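Local coordinates for putative alpha-ketoglutarate-dependent taurine dioxygenase (Burkholderia xenovorans, PDB 5HSX), which probably acts as an iron- and 2-oxoglutarate-dependent dioxygenase of the TfdA family, although a sodium ion occupies the metal site in this crystal, at residues 120-125 against 149-154; 124-127 against 132-135; 206-211 against 217-222; 264-267 against 272-275; 295-298 against 304-307. All blocks are in the same frame, centred on the assembly; numbering follows the deposited sequence.

Contact 1 of 5, residues 120-125 against 149-154; sequences TGWHTD and DTQWTN. With NA (sodium ion), chain M; EDO (1,2-ethanediol), chain T; EDO (1,2-ethanediol), chain O.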
# COMPACT_ATOMS: atom_id res chain seq x y z
N THR B 120 -1.83 -4.22 -11.43
CA THR B 120 -0.59 -4.53 -12.13
C THR B 120 0.45 -5.04 -11.15
O THR B 120 0.67 -4.43 -10.09
CB THR B 120 -0.07 -3.30 -12.88
OG1 THR B 120 -0.96 -3.00 -13.95
CG2 THR B 120 1.34 -3.55 -13.42
N GLY B 121 1.05 -6.19 -11.47
CA GLY B 121 2.09 -6.78 -10.65
C GLY B 121 1.60 -7.69 -9.54
O GLY B 121 2.40 -8.48 -9.02
N TRP B 122 0.32 -7.62 -9.18
CA TRP B 122 -0.23 -8.47 -8.14
C TRP B 122 -0.43 -9.89 -8.65
O TRP B 122 -1.01 -10.09 -9.72
CB TRP B 122 -1.56 -7.90 -7.67
CG TRP B 122 -1.44 -6.69 -6.80
CD1 TRP B 122 -1.48 -5.37 -7.18
CD2 TRP B 122 -1.27 -6.71 -5.38
NE1 TRP B 122 -1.36 -4.56 -6.06
CE2 TRP B 122 -1.23 -5.36 -4.94
CE3 TRP B 122 -1.15 -7.73 -4.43
CZ2 TRP B 122 -1.07 -5.02 -3.60
CZ3 TRP B 122 -0.98 -7.39 -3.09
CH2 TRP B 122 -0.95 -6.04 -2.69
N HIS B 123 -0.01 -10.88 -7.85
CA HIS B 123 -0.10 -12.26 -8.32
C HIS B 123 0.08 -13.23 -7.16
O HIS B 123 0.62 -12.89 -6.10
CB HIS B 123 0.97 -12.56 -9.36
CG HIS B 123 2.35 -12.44 -8.81
ND1 HIS B 123 2.93 -11.22 -8.52
CD2 HIS B 123 3.25 -13.38 -8.45
CE1 HIS B 123 4.13 -11.41 -8.03
NE2 HIS B 123 4.36 -12.71 -7.99
N THR B 124 -0.38 -14.46 -7.40
CA THR B 124 -0.10 -15.60 -6.56
C THR B 124 0.87 -16.50 -7.31
O THR B 124 0.70 -16.74 -8.51
CB THR B 124 -1.40 -16.35 -6.22
OG1 THR B 124 -2.32 -15.45 -5.57
CG2 THR B 124 -1.11 -17.51 -5.28
N ASP B 125 1.91 -16.96 -6.63
CA ASP B 125 3.03 -17.61 -7.32
C ASP B 125 2.61 -18.86 -8.08
O ASP B 125 1.97 -19.76 -7.54
CB ASP B 125 4.12 -17.96 -6.31
CG ASP B 125 4.87 -16.75 -5.84
OD1 ASP B 125 5.05 -15.82 -6.66
OD2 ASP B 125 5.26 -16.71 -4.65
N ASP B 149 9.92 -2.14 -0.95
CA ASP B 149 8.93 -2.76 -0.08
C ASP B 149 8.10 -3.78 -0.85
O ASP B 149 7.89 -3.65 -2.06
CB ASP B 149 7.99 -1.70 0.52
CG ASP B 149 8.68 -0.75 1.50
OD1 ASP B 149 9.91 -0.84 1.73
OD2 ASP B 149 7.96 0.13 2.02
N THR B 150 7.61 -4.80 -0.14
CA THR B 150 6.72 -5.81 -0.69
C THR B 150 5.35 -5.67 -0.04
O THR B 150 5.23 -5.28 1.12
CB THR B 150 7.27 -7.23 -0.44
OG1 THR B 150 8.62 -7.32 -0.92
CG2 THR B 150 6.43 -8.29 -1.16
N GLN B 151 4.29 -5.99 -0.80
CA GLN B 151 2.94 -5.97 -0.26
C GLN B 151 2.26 -7.31 -0.49
O GLN B 151 2.54 -8.01 -1.47
CB GLN B 151 2.08 -4.86 -0.87
CG GLN B 151 2.71 -3.47 -0.79
CD GLN B 151 1.71 -2.37 -1.05
OE1 GLN B 151 0.61 -2.38 -0.51
NE2 GLN B 151 2.10 -1.38 -1.87
N TRP B 152 1.34 -7.64 0.42
CA TRP B 152 0.50 -8.82 0.30
C TRP B 152 -0.96 -8.41 0.47
O TRP B 152 -1.27 -7.43 1.15
CB TRP B 152 0.83 -9.89 1.37
CG TRP B 152 2.13 -10.63 1.16
CD1 TRP B 152 2.28 -11.90 0.66
CD2 TRP B 152 3.44 -10.16 1.46
NE1 TRP B 152 3.61 -12.24 0.62
CE2 TRP B 152 4.35 -11.19 1.11
CE3 TRP B 152 3.95 -8.97 1.98
CZ2 TRP B 152 5.73 -11.06 1.27
CZ3 TRP B 152 5.33 -8.84 2.14
CH2 TRP B 152 6.20 -9.88 1.79
N THR B 153 -1.86 -9.19 -0.12
CA THR B 153 -3.28 -8.97 0.09
C THR B 153 -3.95 -10.27 0.51
O THR B 153 -3.51 -11.36 0.12
CB THR B 153 -3.95 -8.37 -1.14
OG1 THR B 153 -5.32 -8.08 -0.82
CG2 THR B 153 -3.86 -9.34 -2.35
N ASN B 154 -5.01 -10.14 1.30
CA ASN B 154 -5.68 -11.28 1.93
C ASN B 154 -6.85 -11.69 1.04
O ASN B 154 -7.89 -11.04 1.03
CB ASN B 154 -6.13 -10.87 3.33
CG ASN B 154 -6.85 -11.97 4.07
OD1 ASN B 154 -7.32 -12.94 3.48
ND2 ASN B 154 -6.94 -11.83 5.39
NA NA M . 5.70 -13.67 -6.83
C1 EDO T . -1.48 -5.48 -15.75
O1 EDO T . -0.26 -4.76 -15.87
C2 EDO T . -2.65 -4.65 -16.24
O2 EDO T . -2.41 -4.19 -17.58
C1 EDO O . 6.24 0.42 -3.55
O1 EDO O . 7.04 -0.36 -4.46
C2 EDO O . 5.47 -0.51 -2.61
O2 EDO O . 4.58 -1.33 -3.38
O HOH W 1 7.15 -11.74 -6.66
O HOH W 2 7.26 -14.80 -5.67
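Trp122 reaches from 120-125 to strand 150-154, whose backbone its indole meets with the outer corner of the six-membered ring. CB itself stays clear of the strand; with CG anti to the carbonyl carbon (chi1 -75°), the ring is carried across the gap. Along that ring, CE3 approaches the Thr153 methyl, and Trp122 CZ3 comes within 3.6 Å of Thr153 CG2. Trp122 CH2, the next atom round, lies 3.7 Å from Gln151 CB. Between these two side chains the carbonyl carbon of Trp152 meets the ring at its edge, near its plane, with Trp152 C 3.7 Å from Trp122 CZ3. The Gln151 amide is turned 74° from the indole plane, and its NE2 donates a nearly straight bond of 2.9 Å to O2 of a 1,2-ethanediol, probably from the crystallisation liquor. Thr153 meets the ring through its methyl, while its OG1 is hydrogen-bonded to Val247 O. Strand 271-274 runs between the two segments in the sheet, so the indole bridges strands that are not direct neighbours. On from Trp122, His123 NE2 (2.0 Å) and Asp125 OD1 bind the sodium, completing with His273 the two-histidine, one-carboxylate set expected for iron in this family. His123 ND1 donates to Gly121 O at 2.8 Å, with the acceptor near the ring plane. With ND1 as the donor, this bond probably helps to set the imidazole's rotation and turns NE2 to the metal.

Contact 2 of 5, residues 124-127 against 132-135; sequences TDVT and PPWA. With NA (sodium ion), chain M.
A type II beta turn from Thr124 to Thr127 carries the metal-binding aspartate of the HxD motif, and two consecutive prolines of the same loop pack against it. Asp125 OD1 binds the sodium at 2.2 Å, while the backbone carbonyl of that residue faces the prolines. Val126, at the third position of the turn, has positive phi and psi (55° and 36°), unusual for a branched residue. Its CB touches Pro133 CD at 3.6 Å, and CG2, anti to the carbonyl carbon, lies beside CD and CG of the same ring; the two side chains cross at about a right angle. Pro132 sits further along the turn, its CB 3.6 Å from Val126 O and its CG 3.8 Å from Thr127 CA. A single water spans the polar part of the interface, donating to Asp125 O at 2.6 Å and to Pro133 O at 2.7 Å. The water thus links two backbones that no direct bond joins; Pro133 O also takes a weak bond from Asn268 ND2. Thr124, just before the metal ligand, is held through its side chain, OG1 bonding to Thr271 O, and its N bonds to Ser221 OG. Beyond the prolines the chain enters strand 135-140, which lies in the seven-stranded mixed sheet between strands 263-267 and 287-293; Pro133 rests on Thr292, and Trp134 packs on helix 44-57.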
# COMPACT_ATOMS: atom_id res chain seq x y z
N THR B 124 -0.38 -14.46 -7.40
CA THR B 124 -0.10 -15.60 -6.56
C THR B 124 0.87 -16.50 -7.31
O THR B 124 0.70 -16.74 -8.51
CB THR B 124 -1.40 -16.35 -6.22
OG1 THR B 124 -2.32 -15.45 -5.57
CG2 THR B 124 -1.11 -17.51 -5.28
N ASP B 125 1.91 -16.96 -6.63
CA ASP B 125 3.03 -17.61 -7.32
C ASP B 125 2.61 -18.86 -8.08
O ASP B 125 1.97 -19.76 -7.54
CB ASP B 125 4.12 -17.96 -6.31
CG ASP B 125 4.87 -16.75 -5.84
OD1 ASP B 125 5.05 -15.82 -6.66
OD2 ASP B 125 5.26 -16.71 -4.65
N VAL B 126 3.04 -18.94 -9.35
CA VAL B 126 2.93 -20.12 -10.20
C VAL B 126 1.50 -20.65 -10.32
O VAL B 126 1.29 -21.87 -10.40
CB VAL B 126 3.86 -21.26 -9.70
CG1 VAL B 126 4.22 -22.23 -10.83
CG2 VAL B 126 5.12 -20.70 -9.08
N THR B 127 0.50 -19.76 -10.34
CA THR B 127 -0.83 -20.34 -10.51
C THR B 127 -1.08 -20.80 -11.94
O THR B 127 -2.13 -21.39 -12.20
CB THR B 127 -1.96 -19.39 -10.09
OG1 THR B 127 -1.92 -18.17 -10.85
CG2 THR B 127 -1.90 -19.08 -8.59
N PRO B 132 0.12 -25.23 -7.66
CA PRO B 132 0.96 -24.10 -7.25
C PRO B 132 1.56 -24.34 -5.88
O PRO B 132 0.96 -25.04 -5.04
CB PRO B 132 -0.01 -22.91 -7.25
CG PRO B 132 -1.15 -23.35 -8.15
CD PRO B 132 -1.29 -24.82 -7.87
N PRO B 133 2.74 -23.79 -5.61
CA PRO B 133 3.35 -23.97 -4.28
C PRO B 133 2.46 -23.36 -3.20
O PRO B 133 1.86 -22.30 -3.40
CB PRO B 133 4.69 -23.23 -4.39
CG PRO B 133 4.48 -22.24 -5.49
CD PRO B 133 3.58 -22.94 -6.48
N TRP B 134 2.35 -24.05 -2.07
CA TRP B 134 1.44 -23.53 -1.05
C TRP B 134 2.06 -22.39 -0.24
O TRP B 134 1.31 -21.61 0.35
CB TRP B 134 0.96 -24.66 -0.13
CG TRP B 134 1.90 -25.11 0.95
CD1 TRP B 134 2.79 -26.17 0.90
CD2 TRP B 134 2.01 -24.57 2.27
NE1 TRP B 134 3.44 -26.30 2.11
CE2 TRP B 134 2.98 -25.33 2.96
CE3 TRP B 134 1.36 -23.51 2.94
CZ2 TRP B 134 3.33 -25.05 4.29
CZ3 TRP B 134 1.72 -23.25 4.25
CH2 TRP B 134 2.70 -24.01 4.91
N ALA B 135 3.38 -22.27 -0.21
CA ALA B 135 4.02 -21.23 0.59
C ALA B 135 5.38 -20.91 0.01
O ALA B 135 5.98 -21.72 -0.71
CB ALA B 135 4.18 -21.66 2.05
NA NA M . 5.70 -13.67 -6.83
O HOH W 3 1.11 -20.42 -5.17
O HOH W 1 7.15 -11.74 -6.66
O HOH W 2 7.26 -14.80 -5.67

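Contact 3 of 5, residues 206-211 against 217-222; sequences LVRVHP and ALYVSP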
# COMPACT_ATOMS: atom_id res chain seq x y z
N LEU B 206 -12.25 -20.21 -9.47
CA LEU B 206 -12.08 -18.82 -9.07
C LEU B 206 -12.13 -18.67 -7.55
O LEU B 206 -11.61 -17.69 -7.02
CB LEU B 206 -13.17 -17.94 -9.70
CG LEU B 206 -12.71 -16.83 -10.64
CD1 LEU B 206 -11.88 -17.39 -11.78
CD2 LEU B 206 -13.95 -16.08 -11.15
N VAL B 207 -12.75 -19.63 -6.85
CA VAL B 207 -12.79 -19.65 -5.40
C VAL B 207 -12.08 -20.91 -4.93
O VAL B 207 -12.53 -22.03 -5.23
CB VAL B 207 -14.23 -19.59 -4.87
CG1 VAL B 207 -14.25 -19.67 -3.36
CG2 VAL B 207 -14.93 -18.33 -5.37
N ARG B 208 -10.97 -20.75 -4.21
CA ARG B 208 -10.19 -21.89 -3.75
C ARG B 208 -10.51 -22.18 -2.29
O ARG B 208 -10.35 -21.30 -1.43
CB ARG B 208 -8.69 -21.67 -3.91
CG ARG B 208 -7.91 -22.89 -3.40
CD ARG B 208 -6.38 -22.80 -3.59
NE ARG B 208 -5.81 -24.09 -3.16
CZ ARG B 208 -4.52 -24.43 -3.26
NH1 ARG B 208 -3.64 -23.58 -3.78
NH2 ARG B 208 -4.12 -25.62 -2.83
N VAL B 209 -10.91 -23.42 -2.00
CA VAL B 209 -11.19 -23.82 -0.63
C VAL B 209 -9.89 -24.22 0.06
O VAL B 209 -9.23 -25.19 -0.34
CB VAL B 209 -12.21 -24.97 -0.59
CG1 VAL B 209 -12.47 -25.35 0.85
CG2 VAL B 209 -13.49 -24.53 -1.29
N HIS B 210 -9.54 -23.50 1.12
CA HIS B 210 -8.26 -23.71 1.78
C HIS B 210 -8.20 -25.10 2.40
O HIS B 210 -9.09 -25.47 3.18
CB HIS B 210 -8.04 -22.63 2.84
CG HIS B 210 -6.63 -22.54 3.34
ND1 HIS B 210 -6.05 -23.52 4.12
CD2 HIS B 210 -5.68 -21.58 3.18
CE1 HIS B 210 -4.81 -23.18 4.40
NE2 HIS B 210 -4.56 -22.00 3.86
N PRO B 211 -7.18 -25.91 2.09
CA PRO B 211 -7.19 -27.31 2.56
C PRO B 211 -6.93 -27.50 4.05
O PRO B 211 -7.18 -28.60 4.56
CB PRO B 211 -6.08 -27.97 1.72
CG PRO B 211 -5.19 -26.86 1.33
CD PRO B 211 -6.06 -25.63 1.17
N ALA B 217 -10.90 -18.62 -0.59
CA ALA B 217 -10.05 -17.54 -1.08
C ALA B 217 -10.48 -17.12 -2.47
O ALA B 217 -10.76 -17.97 -3.32
CB ALA B 217 -8.58 -17.97 -1.12
N LEU B 218 -10.50 -15.81 -2.72
CA LEU B 218 -10.79 -15.27 -4.05
C LEU B 218 -9.52 -15.43 -4.87
O LEU B 218 -8.60 -14.60 -4.80
CB LEU B 218 -11.27 -13.82 -3.94
CG LEU B 218 -11.77 -13.09 -5.19
CD1 LEU B 218 -12.86 -13.90 -5.87
CD2 LEU B 218 -12.29 -11.69 -4.81
N TYR B 219 -9.45 -16.52 -5.65
CA TYR B 219 -8.19 -17.04 -6.18
C TYR B 219 -7.93 -16.45 -7.57
O TYR B 219 -7.88 -17.14 -8.58
CB TYR B 219 -8.27 -18.56 -6.23
CG TYR B 219 -6.95 -19.31 -6.28
CD1 TYR B 219 -6.05 -19.22 -5.23
CD2 TYR B 219 -6.63 -20.13 -7.35
CE1 TYR B 219 -4.84 -19.93 -5.25
CE2 TYR B 219 -5.43 -20.84 -7.39
CZ TYR B 219 -4.54 -20.73 -6.33
OH TYR B 219 -3.36 -21.45 -6.35
N VAL B 220 -7.72 -15.13 -7.60
CA VAL B 220 -7.80 -14.39 -8.86
C VAL B 220 -6.44 -13.89 -9.35
O VAL B 220 -6.40 -13.08 -10.28
CB VAL B 220 -8.80 -13.22 -8.77
CG1 VAL B 220 -10.24 -13.74 -8.63
CG2 VAL B 220 -8.46 -12.27 -7.61
N SER B 221 -5.33 -14.37 -8.77
CA SER B 221 -3.94 -14.21 -9.24
C SER B 221 -3.80 -13.28 -10.45
O SER B 221 -3.68 -13.77 -11.59
CB SER B 221 -3.38 -15.60 -9.57
OG SER B 221 -1.97 -15.54 -9.73
N PRO B 222 -3.78 -11.95 -10.27
CA PRO B 222 -4.02 -11.06 -11.42
C PRO B 222 -2.98 -11.15 -12.54
O PRO B 222 -3.35 -10.95 -13.70
CB PRO B 222 -4.05 -9.65 -10.78
CG PRO B 222 -4.61 -9.94 -9.38
CD PRO B 222 -3.91 -11.23 -8.99
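Leu206 to Arg208 and Ala217 to Tyr219 run antiparallel, with Val207 and Leu218 forming a non-hydrogen-bonded pair and Arg208 and Ala217 a hydrogen-bonded one. Arg208 N donates to Ala217 O and Ala217 N returns a bond to Arg208 O, each 2.9 Å long. A third bond, Tyr219 N to Leu206 O at 2.8 Å, carries the ladder one step past the strands. Val207 CA adds a C-H contact to Ala217 O at 3.4 Å. This is the hairpin of strands 200-209 and 216-218, part of an antiparallel sheet that also contains strands 174-179, 225-228 and 307-310. At Tyr219 the second strand leaves it through an inverse gamma turn. On the face bearing Arg208 and Ala217, the arginine is fully extended, with CG anti to the backbone N (chi1 180°), and runs side by side with Tyr219. Its CB lies beside Tyr219 CG and CD1; further out, Arg208 CD sits over the face of the Tyr219 ring in a CH-pi contact, 3.9 Å from its centroid. The guanidinium stands almost perpendicular to the phenol ring, with Arg208 NH1 at 3.3 Å from Tyr219 OH. Pro298 covers part of the arginine, and Pro132 touches the tyrosine. Beside the ladder, Leu206 CG meets Val220 CG1 at 4.4 Å, and both residues pack against helix 233-247 and strand 225-228.

Contact 4 of 5, residues 264-267 against 272-275; sequences AFWD and AHLA. With NA (sodium ion), chain M.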
# COMPACT_ATOMS: atom_id res chain seq x y z
N ALA B 264 10.23 -13.24 5.14
CA ALA B 264 8.79 -13.25 4.92
C ALA B 264 8.36 -14.66 4.55
O ALA B 264 8.97 -15.30 3.69
CB ALA B 264 8.40 -12.27 3.80
N PHE B 265 7.31 -15.14 5.21
CA PHE B 265 6.81 -16.51 5.07
C PHE B 265 5.31 -16.37 4.80
O PHE B 265 4.56 -15.95 5.69
CB PHE B 265 7.09 -17.29 6.36
CG PHE B 265 6.73 -18.77 6.34
CD1 PHE B 265 6.27 -19.42 5.20
CD2 PHE B 265 6.89 -19.51 7.50
CE1 PHE B 265 5.97 -20.79 5.24
CE2 PHE B 265 6.60 -20.87 7.55
CZ PHE B 265 6.13 -21.51 6.41
N TRP B 266 4.86 -16.66 3.57
CA TRP B 266 3.47 -16.40 3.25
C TRP B 266 2.77 -17.64 2.69
O TRP B 266 3.39 -18.52 2.10
CB TRP B 266 3.30 -15.24 2.27
CG TRP B 266 3.85 -15.41 0.88
CD1 TRP B 266 3.17 -15.86 -0.22
CD2 TRP B 266 5.16 -15.06 0.42
NE1 TRP B 266 3.99 -15.83 -1.33
CE2 TRP B 266 5.21 -15.34 -0.96
CE3 TRP B 266 6.30 -14.54 1.05
CZ2 TRP B 266 6.37 -15.12 -1.73
CZ3 TRP B 266 7.44 -14.32 0.28
CH2 TRP B 266 7.46 -14.62 -1.09
N ASP B 267 1.45 -17.65 2.89
CA ASP B 267 0.57 -18.75 2.48
C ASP B 267 -0.03 -18.37 1.13
O ASP B 267 -0.95 -17.55 1.05
CB ASP B 267 -0.51 -18.97 3.54
CG ASP B 267 -1.41 -20.17 3.22
OD1 ASP B 267 -1.36 -20.68 2.08
OD2 ASP B 267 -2.18 -20.58 4.10
N ALA B 272 -2.24 -12.90 -2.50
CA ALA B 272 -1.41 -12.49 -3.62
C ALA B 272 -0.44 -11.44 -3.11
O ALA B 272 -0.62 -10.89 -2.02
CB ALA B 272 -2.24 -11.92 -4.78
N HIS B 273 0.62 -11.19 -3.88
CA HIS B 273 1.61 -10.23 -3.43
C HIS B 273 2.10 -9.40 -4.60
O HIS B 273 1.84 -9.70 -5.77
CB HIS B 273 2.79 -10.91 -2.70
CG HIS B 273 3.53 -11.90 -3.54
ND1 HIS B 273 3.12 -13.21 -3.69
CD2 HIS B 273 4.67 -11.78 -4.26
CE1 HIS B 273 3.97 -13.84 -4.48
NE2 HIS B 273 4.92 -13.00 -4.84
N LEU B 274 2.82 -8.35 -4.26
CA LEU B 274 3.24 -7.33 -5.20
C LEU B 274 4.72 -7.05 -4.96
O LEU B 274 5.10 -6.57 -3.89
CB LEU B 274 2.42 -6.05 -5.00
CG LEU B 274 2.86 -4.86 -5.85
CD1 LEU B 274 2.62 -5.13 -7.33
CD2 LEU B 274 2.13 -3.60 -5.39
N ALA B 275 5.54 -7.33 -5.97
CA ALA B 275 6.96 -7.05 -5.90
C ALA B 275 7.22 -5.56 -6.13
O ALA B 275 6.45 -4.88 -6.82
CB ALA B 275 7.73 -7.87 -6.94
NA NA M . 5.70 -13.67 -6.83
O HOH W 1 7.15 -11.74 -6.66
O HOH W 2 7.26 -14.80 -5.67
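This is an aromatic contact across the interior of the double-stranded beta-helix (cupin-type) core, between a tryptophan on strand 263-267 of the seven-stranded mixed sheet and the metal-binding histidine on strand 271-274 of the four-stranded antiparallel sheet. The backbones stay well apart, Trp266 and His273 being 9.3 Å from CA to CA, and the two side chains, both directed inward, meet between them. Each ring leaves its strand with CG between the backbone N and the carbonyl carbon (chi1 65° for Trp266, 60° for His273). Their planes are inclined at 55°, and the centroid of the Trp266 five-membered ring lies 4.8 Å from that of His273, too oblique for a stack or a T-shaped pair. Trp266 CZ2 sits over one face of the imidazole, 4.0 Å from His273 NE2. The indole thus backs a metal ligand from one side. Trp152 meets both rings, and His123 also meets the imidazole, so the liganding ring is packed among aromatic neighbours that should limit its tilting. Next in the strand, Asp267 forms a salt bridge with Arg269 in the turn that joins the two strands. At the metal, His273 NE2 coordinates the sodium at 2.2 Å, beside His123, Asp125, Asn323 and two waters. Farther along the same indole, Trp266 NE1 lies 3.6 Å from His273 ND1, and its weak hydrogen bond goes to Asn268 OD1.

Contact 5 of 5, residues 295-298 against 304-307; sequences GDVP and TQSV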
# COMPACT_ATOMS: atom_id res chain seq x y z
N GLY B 295 2.84 -27.59 -3.18
CA GLY B 295 1.44 -27.54 -2.83
C GLY B 295 0.64 -28.62 -3.54
O GLY B 295 1.14 -29.34 -4.41
N ASP B 296 -0.63 -28.73 -3.16
CA ASP B 296 -1.55 -29.70 -3.73
C ASP B 296 -2.39 -29.05 -4.83
O ASP B 296 -2.29 -27.85 -5.09
CB ASP B 296 -2.43 -30.29 -2.63
CG ASP B 296 -1.71 -31.37 -1.83
OD1 ASP B 296 -1.01 -32.20 -2.44
OD2 ASP B 296 -1.85 -31.37 -0.59
N VAL B 297 -3.22 -29.85 -5.48
CA VAL B 297 -4.10 -29.34 -6.53
C VAL B 297 -5.26 -28.58 -5.88
O VAL B 297 -5.91 -29.12 -4.97
CB VAL B 297 -4.61 -30.49 -7.40
CG1 VAL B 297 -5.62 -30.00 -8.44
CG2 VAL B 297 -3.44 -31.21 -8.07
N PRO B 298 -5.54 -27.34 -6.29
CA PRO B 298 -6.66 -26.60 -5.69
C PRO B 298 -8.00 -27.27 -5.95
O PRO B 298 -8.18 -28.02 -6.91
CB PRO B 298 -6.60 -25.23 -6.39
CG PRO B 298 -5.15 -25.09 -6.80
CD PRO B 298 -4.74 -26.49 -7.20
N THR B 304 -14.60 -29.62 -7.43
CA THR B 304 -13.89 -29.84 -8.69
C THR B 304 -12.44 -29.40 -8.55
O THR B 304 -12.16 -28.23 -8.23
CB THR B 304 -14.56 -29.08 -9.83
OG1 THR B 304 -15.96 -29.38 -9.85
CG2 THR B 304 -13.95 -29.50 -11.17
N GLN B 305 -11.51 -30.32 -8.81
CA GLN B 305 -10.09 -29.99 -8.81
C GLN B 305 -9.72 -29.20 -10.05
O GLN B 305 -10.37 -29.31 -11.10
CB GLN B 305 -9.23 -31.26 -8.82
CG GLN B 305 -9.14 -32.00 -7.53
CD GLN B 305 -8.25 -33.22 -7.66
OE1 GLN B 305 -8.50 -34.09 -8.50
NE2 GLN B 305 -7.20 -33.27 -6.87
N SER B 306 -8.63 -28.43 -9.94
CA SER B 306 -7.99 -27.79 -11.07
C SER B 306 -7.57 -28.83 -12.11
O SER B 306 -7.37 -30.01 -11.81
CB SER B 306 -6.76 -27.00 -10.60
OG SER B 306 -7.12 -26.08 -9.58
N VAL B 307 -7.45 -28.37 -13.36
CA VAL B 307 -7.15 -29.25 -14.49
C VAL B 307 -6.00 -28.63 -15.29
O VAL B 307 -6.10 -27.49 -15.73
CB VAL B 307 -8.37 -29.46 -15.41
CG1 VAL B 307 -8.01 -30.36 -16.59
CG2 VAL B 307 -9.53 -30.03 -14.62
O HOH W 4 -6.84 -31.63 -4.66
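Pro298 O is the polar atom on which this loop contact closes. Ser306 N donates to it at 3.1 Å with an N-H...O angle of 159°, approaching from 29° off the carbonyl plane, and Gln305 CA adds a C-H contact at 3.3 Å. Consecutive groups of Gln305 and Ser306 thus meet one carbonyl oxygen. Ser306 OG lies over the proline ring, 3.3 Å from Pro298 CB and nearly as close to CG and CD. It is placed there with OG anti to the carbonyl carbon (chi1 -55°), and its main polar partner is His204 ND1 on strand 200-209; any bond from OG to Pro298 O is weak and not settled. Val297 supplies the apolar part. Its CG1, anti to the backbone N, comes within 3.7 Å of Ser306 N and packs against the CB of both Gln305 and Ser306, while Val297 CB lies 3.8 Å from Gln305 NE2. The glutamine chain extends beyond CG alongside the valine, and a water links the segments there, donating to Val297 O at 2.7 Å and accepting from Gln305 NE2 at 2.8 Å. Arg174 bonds to the carbonyls of Thr304 and Gln305. Pro298 and Ser306 are buried, whereas Gln305 faces solvent. The whole is a closed loop between strands 287-293 and 307-310, pinned at its neck by a backbone bond, which leads the chain from the seven-stranded mixed sheet to strand 307-310, which pairs with strand 200-209.

Overall arrangement
Contacts 1, 2 and 4 form the buried centre and share the sodium: contact 1 brings His123 and Asp125, contact 4 His273, and contact 2 the turn that carries Asp125. Contacts 1 and 4 meet in one sheet, where His123 and Gln151 bond to strand 271-274, and both depend on aromatic rings. Contact 2 instead packs proline on backbone, with a water bridging two carbonyls. Contact 3, also buried, is the one with a beta ladder; Ser221 ties it to Thr124 and Thr127, and His210 to Asp267. Contact 5 lies farthest out and is partly solvent-exposed; its Pro298 touches Pro132 of contact 2 and Arg208 of contact 3.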